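Peptidoglycan glycosyltransferase (Burkholderia ambifaria, PDB 5UY7) belongs to the penicillin-binding proteins and carries, in its modelled part, a domain of the beta-lactamase clan. Local coordinates at residues V277-L281 against E433-M437; L438-V442 against R457-K461; S270-P274 against I321-N326. One frame throughout, in Å; residues are numbered along the deposited sequence.

Interaction 1. Residues V277-L281 against E433-M437; sequences VSLAL and EVRTM
Val434 puts one methyl, CG2, into the middle of the contact with Ser278, Leu281 and Val277, where helix 428-442 faces helix 273-282. The axes of segments 277-281 and 433-437 run roughly antiparallel, at 145°, and are 10.7 Å apart at their closest, so side chains rather than backbones do the touching.

The apolar contacts come first. CG2 of Val434 meets CD1 of Leu281 at 3.8 Å, the two side chains crossing obliquely. Beside this pair, Val277 and Met437 reach toward each other tip to tip, with CG1 of Val277 3.9 Å from SD of Met437. Met437 spans the gap because its chain is fully extended beyond CG (chi2 174°, chi3 -177°), and this carries its CE on to within 4.1 Å of Leu281 CD1. Val277 and Met437 also both rest on Val317 and Ile321 of helix 317-323, which adds a third helix to this cluster.

The second kind of contact sets oxygen against carbon. OG of Ser278 presses on CG2 of Val434 at only 3.2 Å, a tight fit. Its hydrogen bond is made elsewhere, back to Pro274 O in the preceding turn of its own helix. At the other end OE1 of Glu433 comes across the end of the leucine, 3.7 Å from Leu281 CD1 and 3.9 Å from Leu281 CD2, and both residues also touch Pro288.

No hydrogen bond or salt bridge links the two helices at this point. Cohesion here probably comes mainly from burial of aliphatic and thioether groups; the serine hydroxyl is satisfied within its own helix, and the glutamate sits at the partly exposed end.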
ATOM      1  N   VAL A 277       7.679   0.328  -9.195  1.00 14.86           N
ATOM      2  CA  VAL A 277       8.078   1.585  -9.808  1.00 14.21           C
ATOM      3  C   VAL A 277       9.134   2.275  -8.959  1.00 15.76           C
ATOM      4  O   VAL A 277      10.135   2.779  -9.490  1.00 15.22           O
ATOM      5  CB  VAL A 277       6.840   2.473 -10.028  1.00 13.70           C
ATOM      6  CG1 VAL A 277       7.253   3.912 -10.308  1.00 17.27           C
ATOM      7  CG2 VAL A 277       6.000   1.914 -11.163  1.00 15.60           C
ATOM      8  N   SER A 278       8.952   2.296  -7.628  1.00 14.87           N
ATOM      9  CA  SER A 278       9.952   2.908  -6.755  1.00 15.00           C
ATOM     10  C   SER A 278      11.339   2.330  -7.011  1.00 14.96           C
ATOM     11  O   SER A 278      12.324   3.071  -7.132  1.00 15.84           O
ATOM     12  CB  SER A 278       9.579   2.710  -5.284  1.00 15.10           C
ATOM     13  OG  SER A 278       8.424   3.445  -4.927  1.00 15.43           O
ATOM     14  N   LEU A 279      11.440   1.002  -7.080  1.00 13.36           N
ATOM     15  CA  LEU A 279      12.760   0.399  -7.241  1.00 13.62           C
ATOM     16  C   LEU A 279      13.370   0.742  -8.595  1.00 16.37           C
ATOM     17  O   LEU A 279      14.558   1.064  -8.675  1.00 16.93           O
ATOM     18  CB  LEU A 279      12.674  -1.121  -7.060  1.00 15.83           C
ATOM     19  CG  LEU A 279      14.019  -1.845  -7.126  1.00 17.15           C
ATOM     20  CD1 LEU A 279      14.971  -1.374  -6.027  1.00 18.64           C
ATOM     21  CD2 LEU A 279      13.788  -3.353  -7.052  1.00 18.08           C
ATOM     22  N   ALA A 280      12.576   0.689  -9.672  1.00 15.18           N
ATOM     23  CA  ALA A 280      13.123   1.014 -10.991  1.00 14.64           C
ATOM     24  C   ALA A 280      13.581   2.468 -11.065  1.00 17.28           C
ATOM     25  O   ALA A 280      14.599   2.777 -11.702  1.00 18.28           O
ATOM     26  CB  ALA A 280      12.085   0.715 -12.074  1.00 15.85           C
ATOM     27  N   LEU A 281      12.844   3.380 -10.428  1.00 15.20           N
ATOM     28  CA  LEU A 281      13.323   4.759 -10.319  1.00 16.93           C
ATOM     29  C   LEU A 281      14.623   4.828  -9.526  1.00 18.27           C
ATOM     30  O   LEU A 281      15.586   5.491  -9.938  1.00 19.67           O
ATOM     31  CB  LEU A 281      12.259   5.635  -9.646  1.00 14.93           C
ATOM     32  CG  LEU A 281      10.964   5.819 -10.438  1.00 16.11           C
ATOM     33  CD1 LEU A 281       9.907   6.477  -9.550  1.00 16.86           C
ATOM     34  CD2 LEU A 281      11.251   6.695 -11.660  1.00 17.51           C
ATOM     35  N   GLU A 433       8.873  11.350  -5.885  1.00 13.68           N
ATOM     36  CA  GLU A 433       8.313  11.065  -7.211  1.00 14.63           C
ATOM     37  C   GLU A 433       7.128  10.117  -7.115  1.00 14.78           C
ATOM     38  O   GLU A 433       6.103  10.319  -7.779  1.00 15.44           O
ATOM     39  CB  GLU A 433       9.393  10.475  -8.127  1.00 15.64           C
ATOM     40  CG  GLU A 433      10.418  11.482  -8.611  1.00 17.72           C
ATOM     41  CD  GLU A 433      11.598  10.835  -9.329  1.00 24.50           C
ATOM     42  OE1 GLU A 433      11.826   9.622  -9.136  1.00 26.11           O
ATOM     43  OE2 GLU A 433      12.296  11.547 -10.090  1.00 28.63           O
ATOM     44  N   VAL A 434       7.240   9.084  -6.277  1.00 12.81           N
ATOM     45  CA  VAL A 434       6.156   8.112  -6.183  1.00 11.32           C
ATOM     46  C   VAL A 434       4.964   8.698  -5.432  1.00 13.61           C
ATOM     47  O   VAL A 434       3.811   8.416  -5.784  1.00 14.56           O
ATOM     48  CB  VAL A 434       6.682   6.807  -5.557  1.00 12.55           C
ATOM     49  CG1 VAL A 434       5.545   5.838  -5.273  1.00 15.61           C
ATOM     50  CG2 VAL A 434       7.675   6.172  -6.520  1.00 15.39           C
ATOM     51  N   ARG A 435       5.199   9.548  -4.429  1.00 14.23           N
ATOM     52  CA  ARG A 435       4.064  10.181  -3.756  1.00 13.01           C
ATOM     53  C   ARG A 435       3.247  11.003  -4.744  1.00 14.14           C
ATOM     54  O   ARG A 435       2.007  10.988  -4.695  1.00 13.95           O
ATOM     55  CB  ARG A 435       4.540  11.048  -2.589  1.00 14.53           C
ATOM     56  CG  ARG A 435       5.034  10.227  -1.377  1.00 13.46           C
ATOM     57  CD  ARG A 435       5.068  11.044  -0.080  1.00 13.13           C
ATOM     58  NE  ARG A 435       5.869  12.257  -0.174  1.00 15.68           N
ATOM     59  CZ  ARG A 435       7.191  12.306  -0.048  1.00 19.46           C
ATOM     60  NH1 ARG A 435       7.893  11.198   0.156  1.00 16.52           N
ATOM     61  NH2 ARG A 435       7.816  13.472  -0.128  1.00 21.37           N
ATOM     62  N   THR A 436       3.925  11.715  -5.659  1.00 13.72           N
ATOM     63  CA  THR A 436       3.222  12.445  -6.712  1.00 12.89           C
ATOM     64  C   THR A 436       2.374  11.494  -7.550  1.00 15.40           C
ATOM     65  O   THR A 436       1.209  11.794  -7.863  1.00 16.89           O
ATOM     66  CB  THR A 436       4.238  13.211  -7.575  1.00 17.47           C
ATOM     67  OG1 THR A 436       4.899  14.193  -6.760  1.00 17.37           O
ATOM     68  CG2 THR A 436       3.568  13.910  -8.777  1.00 19.39           C
ATOM     69  N   MET A 437       2.927  10.327  -7.898  1.00 14.97           N
ATOM     70  CA  MET A 437       2.162   9.353  -8.672  1.00 14.18           C
ATOM     71  C   MET A 437       0.976   8.820  -7.878  1.00 14.45           C
ATOM     72  O   MET A 437      -0.101   8.591  -8.441  1.00 14.67           O
ATOM     73  CB  MET A 437       3.072   8.206  -9.110  1.00 16.21           C
ATOM     74  CG  MET A 437       4.205   8.662 -10.017  1.00 15.17           C
ATOM     75  SD  MET A 437       5.294   7.258 -10.317  1.00 16.94           S
ATOM     76  CE  MET A 437       6.585   8.038 -11.298  1.00 16.53           C
TER

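Interaction 2. Residues L438-V442 against R457-K461; sequences LETVV and RVGGK
Glu439 and Arg457 meet in a side-on, bidentate salt bridge. Arg457 NH2 gives a nearly straight bond of 2.7 Å to the syn lone pair of Glu439 OE2, while NE of Arg457 reaches Glu439 OE1 at 2.9 Å. Carboxylate and guanidinium planes are 27° apart, nearly coplanar, and the two bonds resist rotation of either group. A bend at chi3 (54°) brings the guanidinium edge round to the acid. The remaining nitrogen, NH1, has a second anion, forming a salt bridge with a sulfate ion.

Next come the backbone contacts, which are close because Gly459 has no side chain. Leu438 O stands 3.3 Å from Gly459 CA, and Glu439 CA lies 3.4 Å from Val458 O, a CA-H...O contact. The carbonyl oxygen of Gly460 is buried under Val441, whose CG1 is 3.3 Å away from that O, and no hydrogen-bonding partner for it is present in the model.

Farther out, aliphatic groups finish the join. CD2 of Leu438 touches CG of Lys461 at 4.0 Å, and the CD of that lysine meets Val441 CG2 at the same separation. Toward the start of segment 457-461, CG2 of Val442 meets CG2 of Val458. NZ of Lys461 is hydrogen-bonded outside the contact, to Ser324 OG.

The axes of segments 438-442 and 459-461 stand 80° apart, so that here the helix lies across strand 459-466, an outermost strand of the five-stranded antiparallel sheet. Lys461 and the following Ser462 fit the K(T/S)G-type motif on the corresponding edge strand of penicillin-binding proteins.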
ATOM      1  N   LEU A 438       1.154   8.608  -6.574  1.00 13.65           N
ATOM      2  CA  LEU A 438       0.053   8.069  -5.771  1.00 13.32           C
ATOM      3  C   LEU A 438      -1.130   9.031  -5.715  1.00 15.08           C
ATOM      4  O   LEU A 438      -2.277   8.587  -5.605  1.00 16.05           O
ATOM      5  CB  LEU A 438       0.531   7.751  -4.355  1.00 13.28           C
ATOM      6  CG  LEU A 438       1.462   6.546  -4.196  1.00 13.82           C
ATOM      7  CD1 LEU A 438       1.855   6.419  -2.730  1.00 14.89           C
ATOM      8  CD2 LEU A 438       0.824   5.239  -4.693  1.00 16.07           C
ATOM      9  N   GLU A 439      -0.877  10.341  -5.773  1.00 13.75           N
ATOM     10  CA  GLU A 439      -1.986  11.293  -5.822  1.00 14.70           C
ATOM     11  C   GLU A 439      -2.832  11.105  -7.072  1.00 16.49           C
ATOM     12  O   GLU A 439      -4.050  11.337  -7.039  1.00 17.74           O
ATOM     13  CB  GLU A 439      -1.477  12.734  -5.789  1.00 20.77           C
ATOM     14  CG  GLU A 439      -0.847  13.163  -4.501  1.00 20.23           C
ATOM     15  CD  GLU A 439      -0.604  14.673  -4.462  1.00 18.21           C
ATOM     16  OE1 GLU A 439      -1.581  15.443  -4.551  1.00 21.80           O
ATOM     17  OE2 GLU A 439       0.575  15.065  -4.387  1.00 25.59           O
ATOM     18  N   THR A 440      -2.209  10.725  -8.201  1.00 17.50           N
ATOM     19  CA  THR A 440      -2.986  10.598  -9.433  1.00 14.80           C
ATOM     20  C   THR A 440      -3.962   9.433  -9.370  1.00 17.01           C
ATOM     21  O   THR A 440      -4.927   9.406 -10.144  1.00 19.04           O
ATOM     22  CB  THR A 440      -2.079  10.446 -10.667  1.00 18.46           C
ATOM     23  OG1 THR A 440      -1.468   9.142 -10.695  1.00 18.06           O
ATOM     24  CG2 THR A 440      -1.000  11.542 -10.695  1.00 20.94           C
ATOM     25  N   VAL A 441      -3.747   8.493  -8.446  1.00 16.64           N
ATOM     26  CA  VAL A 441      -4.606   7.316  -8.332  1.00 17.03           C
ATOM     27  C   VAL A 441      -6.027   7.712  -7.950  1.00 18.67           C
ATOM     28  O   VAL A 441      -6.999   7.091  -8.394  1.00 18.56           O
ATOM     29  CB  VAL A 441      -4.009   6.334  -7.305  1.00 17.02           C
ATOM     30  CG1 VAL A 441      -4.986   5.201  -7.020  1.00 20.63           C
ATOM     31  CG2 VAL A 441      -2.663   5.793  -7.786  1.00 17.47           C
ATOM     32  N   VAL A 442      -6.173   8.742  -7.112  1.00 18.10           N
ATOM     33  CA  VAL A 442      -7.484   9.123  -6.594  1.00 16.59           C
ATOM     34  C   VAL A 442      -8.068  10.335  -7.311  1.00 21.49           C
ATOM     35  O   VAL A 442      -9.229  10.694  -7.053  1.00 23.83           O
ATOM     36  CB  VAL A 442      -7.430   9.386  -5.072  1.00 18.44           C
ATOM     37  CG1 VAL A 442      -6.851   8.181  -4.354  1.00 18.97           C
ATOM     38  CG2 VAL A 442      -6.636  10.657  -4.777  1.00 20.43           C
ATOM     39  N   ARG A 457      -5.091  16.695  -0.130  1.00 15.49           N
ATOM     40  CA  ARG A 457      -4.323  15.881  -1.058  1.00 13.87           C
ATOM     41  C   ARG A 457      -3.921  14.577  -0.390  1.00 13.99           C
ATOM     42  O   ARG A 457      -3.292  14.594   0.671  1.00 16.53           O
ATOM     43  CB  ARG A 457      -3.082  16.640  -1.512  1.00 14.37           C
ATOM     44  CG  ARG A 457      -3.430  17.874  -2.331  1.00 17.55           C
ATOM     45  CD  ARG A 457      -2.206  18.734  -2.550  1.00 19.06           C
ATOM     46  NE  ARG A 457      -1.107  17.971  -3.140  1.00 16.39           N
ATOM     47  CZ  ARG A 457       0.116  18.465  -3.303  1.00 14.48           C
ATOM     48  NH1 ARG A 457       0.384  19.708  -2.932  1.00 19.21           N
ATOM     49  NH2 ARG A 457       1.076  17.701  -3.828  1.00 17.85           N
ATOM     50  N   VAL A 458      -4.280  13.450  -1.012  1.00 13.13           N
ATOM     51  CA  VAL A 458      -3.945  12.124  -0.502  1.00 13.12           C
ATOM     52  C   VAL A 458      -3.496  11.256  -1.670  1.00 14.20           C
ATOM     53  O   VAL A 458      -3.641  11.619  -2.838  1.00 16.12           O
ATOM     54  CB  VAL A 458      -5.123  11.451   0.237  1.00 17.25           C
ATOM     55  CG1 VAL A 458      -5.665  12.359   1.346  1.00 16.90           C
ATOM     56  CG2 VAL A 458      -6.217  11.044  -0.759  1.00 16.42           C
ATOM     57  N   GLY A 459      -2.946  10.088  -1.344  1.00 14.69           N
ATOM     58  CA  GLY A 459      -2.623   9.126  -2.383  1.00 13.35           C
ATOM     59  C   GLY A 459      -2.489   7.753  -1.772  1.00 14.26           C
ATOM     60  O   GLY A 459      -2.253   7.611  -0.568  1.00 15.87           O
ATOM     61  N   GLY A 460      -2.636   6.741  -2.617  1.00 13.85           N
ATOM     62  CA  GLY A 460      -2.542   5.370  -2.151  1.00 14.80           C
ATOM     63  C   GLY A 460      -2.894   4.410  -3.269  1.00 15.33           C
ATOM     64  O   GLY A 460      -3.045   4.807  -4.428  1.00 18.32           O
ATOM     65  N   LYS A 461      -3.034   3.137  -2.895  1.00 13.54           N
ATOM     66  CA  LYS A 461      -3.337   2.089  -3.861  1.00 15.20           C
ATOM     67  C   LYS A 461      -4.326   1.086  -3.298  1.00 19.72           C
ATOM     68  O   LYS A 461      -4.230   0.685  -2.132  1.00 17.97           O
ATOM     69  CB  LYS A 461      -2.079   1.312  -4.276  1.00 23.08           C
ATOM     70  CG  LYS A 461      -1.322   1.891  -5.427  1.00 25.85           C
ATOM     71  CD  LYS A 461      -2.154   1.979  -6.690  1.00 17.03           C
ATOM     72  CE  LYS A 461      -2.335   0.643  -7.366  1.00 28.88           C
ATOM     73  NZ  LYS A 461      -3.303   0.780  -8.472  1.00 36.37           N
TER

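Interaction 3. Residues S270-P274 against I321-N326; sequences SIMKP and IQKSSN. With SO4 (sulfate ion), chain B.
Lys273 NZ is gripped by four oxygens, three of them across the contact. Asn326 OD1 is 2.7 Å from Lys273 NZ, with the donor tilted 27° from the amide carbonyl plane. Ser324 supplies two more acceptors: Lys273 NZ approaches Ser324 O at 2.8 Å from above the carbonyl plane, and Ser324 OG at 3.0 Å. The fourth is Ser270 OG, one helical turn back in the lysine's own segment, which also lies 2.8 Å from Lys273 NZ. The lysine chain is extended all the way beyond CG, which delivers the amine straight into this ring of oxygens.

The hydroxyls are shared further. Ser324 OG is also bonded to Lys461 of strand 459-466, so two lysines converge on it. Water 1 donates to both Ser270 OG and Asn326 OD1, bridging the two segments beside the amine. Ser270 OG itself gives a hydrogen bond to sulfate O4, modelled at 2.5 Å, which is short and best read with caution; Ser462 holds the same ion.

Backbone shape sets up the second segment. Ser324 ends helix 317-323 in a Schellman motif with positive phi (57°), and Ser325 is the N-cap of the next helix. Beneath the polar cluster Ile321 CD1 packs 3.6 Å from Lys273 O and also touches the ring of Pro274.

The arrangement is consistent with the SxxK and (S/Y)xN motifs of penicillin-binding proteins, with the sulfate lying beside the motif serine. Four oxygens around one amine are more than its N-H groups can serve at once, which fixes its position but leaves the bonds to be shared.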
ATOM      1  N   SER A 270      -2.389  -5.128  -6.584  1.00 16.29           N
ATOM      2  CA  SER A 270      -1.966  -3.835  -7.127  1.00 16.82           C
ATOM      3  C   SER A 270      -1.296  -2.936  -6.098  1.00 19.29           C
ATOM      4  O   SER A 270      -0.624  -1.971  -6.481  1.00 16.72           O
ATOM      5  CB  SER A 270      -3.160  -3.102  -7.739  1.00 17.26           C
ATOM      6  OG  SER A 270      -3.680  -3.834  -8.834  1.00 18.74           O
ATOM      7  N   ILE A 271      -1.451  -3.226  -4.804  1.00 15.50           N
ATOM      8  CA  ILE A 271      -0.775  -2.443  -3.771  1.00 14.10           C
ATOM      9  C   ILE A 271       0.739  -2.498  -3.920  1.00 15.58           C
ATOM     10  O   ILE A 271       1.443  -1.597  -3.442  1.00 15.61           O
ATOM     11  CB  ILE A 271      -1.258  -2.945  -2.390  1.00 15.55           C
ATOM     12  CG1 ILE A 271      -2.731  -2.567  -2.211  1.00 15.87           C
ATOM     13  CG2 ILE A 271      -0.409  -2.392  -1.254  1.00 17.67           C
ATOM     14  CD1 ILE A 271      -3.430  -3.337  -1.082  1.00 17.40           C
ATOM     15  N   MET A 272       1.262  -3.510  -4.613  1.00 15.37           N
ATOM     16  CA  MET A 272       2.706  -3.584  -4.804  1.00 15.23           C
ATOM     17  C   MET A 272       3.208  -2.756  -5.977  1.00 16.91           C
ATOM     18  O   MET A 272       4.423  -2.563  -6.081  1.00 16.27           O
ATOM     19  CB  MET A 272       3.156  -5.027  -5.019  1.00 17.17           C
ATOM     20  CG  MET A 272       2.953  -5.922  -3.815  1.00 18.67           C
ATOM     21  SD  MET A 272       3.674  -5.291  -2.288  1.00 20.31           S
ATOM     22  CE  MET A 272       5.412  -5.283  -2.739  1.00 22.74           C
ATOM     23  N   LYS A 273       2.327  -2.299  -6.869  1.00 14.21           N
ATOM     24  CA  LYS A 273       2.806  -1.614  -8.068  1.00 13.74           C
ATOM     25  C   LYS A 273       3.664  -0.395  -7.739  1.00 14.06           C
ATOM     26  O   LYS A 273       4.676  -0.181  -8.436  1.00 15.08           O
ATOM     27  CB  LYS A 273       1.611  -1.254  -8.966  1.00 14.19           C
ATOM     28  CG  LYS A 273       0.982  -2.487  -9.598  1.00 13.37           C
ATOM     29  CD  LYS A 273      -0.403  -2.233 -10.223  1.00 16.79           C
ATOM     30  CE  LYS A 273      -0.875  -3.503 -10.901  1.00 16.26           C
ATOM     31  NZ  LYS A 273      -2.343  -3.508 -11.274  1.00 18.60           N
ATOM     32  N   PRO A 274       3.365   0.406  -6.710  1.00 14.27           N
ATOM     33  CA  PRO A 274       4.262   1.526  -6.390  1.00 13.66           C
ATOM     34  C   PRO A 274       5.661   1.097  -5.996  1.00 14.87           C
ATOM     35  O   PRO A 274       6.594   1.883  -6.183  1.00 15.69           O
ATOM     36  CB  PRO A 274       3.545   2.223  -5.229  1.00 13.77           C
ATOM     37  CG  PRO A 274       2.114   1.932  -5.489  1.00 13.83           C
ATOM     38  CD  PRO A 274       2.098   0.519  -5.952  1.00 14.60           C
ATOM     39  N   ILE A 321       1.296   3.808 -12.819  1.00 18.08           N
ATOM     40  CA  ILE A 321       0.698   3.824 -11.488  1.00 18.65           C
ATOM     41  C   ILE A 321      -0.729   4.355 -11.549  1.00 19.13           C
ATOM     42  O   ILE A 321      -1.649   3.765 -10.975  1.00 17.52           O
ATOM     43  CB  ILE A 321       1.569   4.649 -10.519  1.00 16.80           C
ATOM     44  CG1 ILE A 321       2.906   3.943 -10.289  1.00 15.94           C
ATOM     45  CG2 ILE A 321       0.838   4.866  -9.198  1.00 17.21           C
ATOM     46  CD1 ILE A 321       2.758   2.533  -9.701  1.00 19.48           C
ATOM     47  N   GLN A 322      -0.932   5.472 -12.260  1.00 16.45           N
ATOM     48  CA  GLN A 322      -2.262   6.072 -12.380  1.00 16.67           C
ATOM     49  C   GLN A 322      -3.309   5.071 -12.867  1.00 17.57           C
ATOM     50  O   GLN A 322      -4.428   5.021 -12.338  1.00 18.15           O
ATOM     51  CB  GLN A 322      -2.185   7.267 -13.337  1.00 15.02           C
ATOM     52  CG  GLN A 322      -3.493   8.002 -13.555  1.00 17.83           C
ATOM     53  CD  GLN A 322      -3.421   8.872 -14.786  1.00 25.51           C
ATOM     54  OE1 GLN A 322      -2.846   8.467 -15.799  1.00 29.04           O
ATOM     55  NE2 GLN A 322      -3.972  10.079 -14.705  1.00 23.20           N
ATOM     56  N   LYS A 323      -2.973   4.281 -13.886  1.00 17.72           N
ATOM     57  CA  LYS A 323      -3.918   3.363 -14.516  1.00 16.23           C
ATOM     58  C   LYS A 323      -3.871   1.959 -13.926  1.00 17.53           C
ATOM     59  O   LYS A 323      -4.668   1.100 -14.336  1.00 20.77           O
ATOM     60  CB  LYS A 323      -3.640   3.301 -16.024  1.00 18.32           C
ATOM     61  CG  LYS A 323      -3.764   4.656 -16.733  1.00 20.30           C
ATOM     62  CD  LYS A 323      -5.177   5.223 -16.631  1.00 23.67           C
ATOM     63  CE  LYS A 323      -5.305   6.499 -17.453  1.00 23.05           C
ATOM     64  NZ  LYS A 323      -6.668   7.081 -17.352  1.00 24.14           N
ATOM     65  N   SER A 324      -2.965   1.711 -12.979  1.00 16.31           N
ATOM     66  CA  SER A 324      -2.831   0.410 -12.324  1.00 19.03           C
ATOM     67  C   SER A 324      -2.582  -0.696 -13.347  1.00 16.42           C
ATOM     68  O   SER A 324      -3.162  -1.777 -13.279  1.00 18.96           O
ATOM     69  CB  SER A 324      -4.063   0.091 -11.472  1.00 22.79           C
ATOM     70  OG  SER A 324      -3.759  -0.920 -10.520  1.00 20.14           O
ATOM     71  N   SER A 325      -1.671  -0.425 -14.284  1.00 17.21           N
ATOM     72  CA  SER A 325      -1.422  -1.339 -15.396  1.00 17.00           C
ATOM     73  C   SER A 325      -0.552  -2.516 -14.948  1.00 17.50           C
ATOM     74  O   SER A 325       0.574  -2.317 -14.478  1.00 17.18           O
ATOM     75  CB  SER A 325      -0.746  -0.569 -16.535  1.00 17.57           C
ATOM     76  OG  SER A 325      -0.319  -1.441 -17.575  1.00 19.22           O
ATOM     77  N   ASN A 326      -1.072  -3.742 -15.092  1.00 18.72           N
ATOM     78  CA  ASN A 326      -0.250  -4.937 -14.890  1.00 17.95           C
ATOM     79  C   ASN A 326       0.852  -5.036 -15.930  1.00 19.03           C
ATOM     80  O   ASN A 326       1.978  -5.438 -15.613  1.00 18.78           O
ATOM     81  CB  ASN A 326      -1.103  -6.201 -14.984  1.00 17.85           C
ATOM     82  CG  ASN A 326      -1.994  -6.399 -13.790  1.00 24.80           C
ATOM     83  OD1 ASN A 326      -1.858  -5.711 -12.783  1.00 20.48           O
ATOM     84  ND2 ASN A 326      -2.905  -7.365 -13.887  1.00 28.96           N
TER
HETATM   85  S   SO4 B 701      -7.406  -3.643  -8.088  1.00 36.53           S
HETATM   86  O1  SO4 B 701      -7.635  -3.195  -6.711  1.00 39.48           O
HETATM   87  O2  SO4 B 701      -7.522  -2.513  -9.001  1.00 40.28           O
HETATM   88  O3  SO4 B 701      -8.415  -4.646  -8.418  1.00 46.73           O
HETATM   89  O4  SO4 B 701      -6.092  -4.250  -8.262  1.00 36.34           O
HETATM   90  O   HOH W   1      -2.417  -6.430  -9.768  1.00 23.11           O

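Overall arrangement
The centres of the three contacts lie 11 to 12 Å apart around two shared helices: helix 273-282 enters interactions 1 and 3, and helix 428-442 enters 1 and 2. Interaction 1 is buried and held by apolar groups. Interaction 2 is buried too, but fastens helix to edge strand with a salt bridge at one less buried end. Interaction 3, partly buried, is the most polar in its bonding. Interactions 2 and 3 each have a sulfate ion beside them, not the same one, and both ions probably come from the crystallisation liquor. Ile321 ties interaction 3 to interaction 1 by packing, while Lys461 joins it to interaction 2.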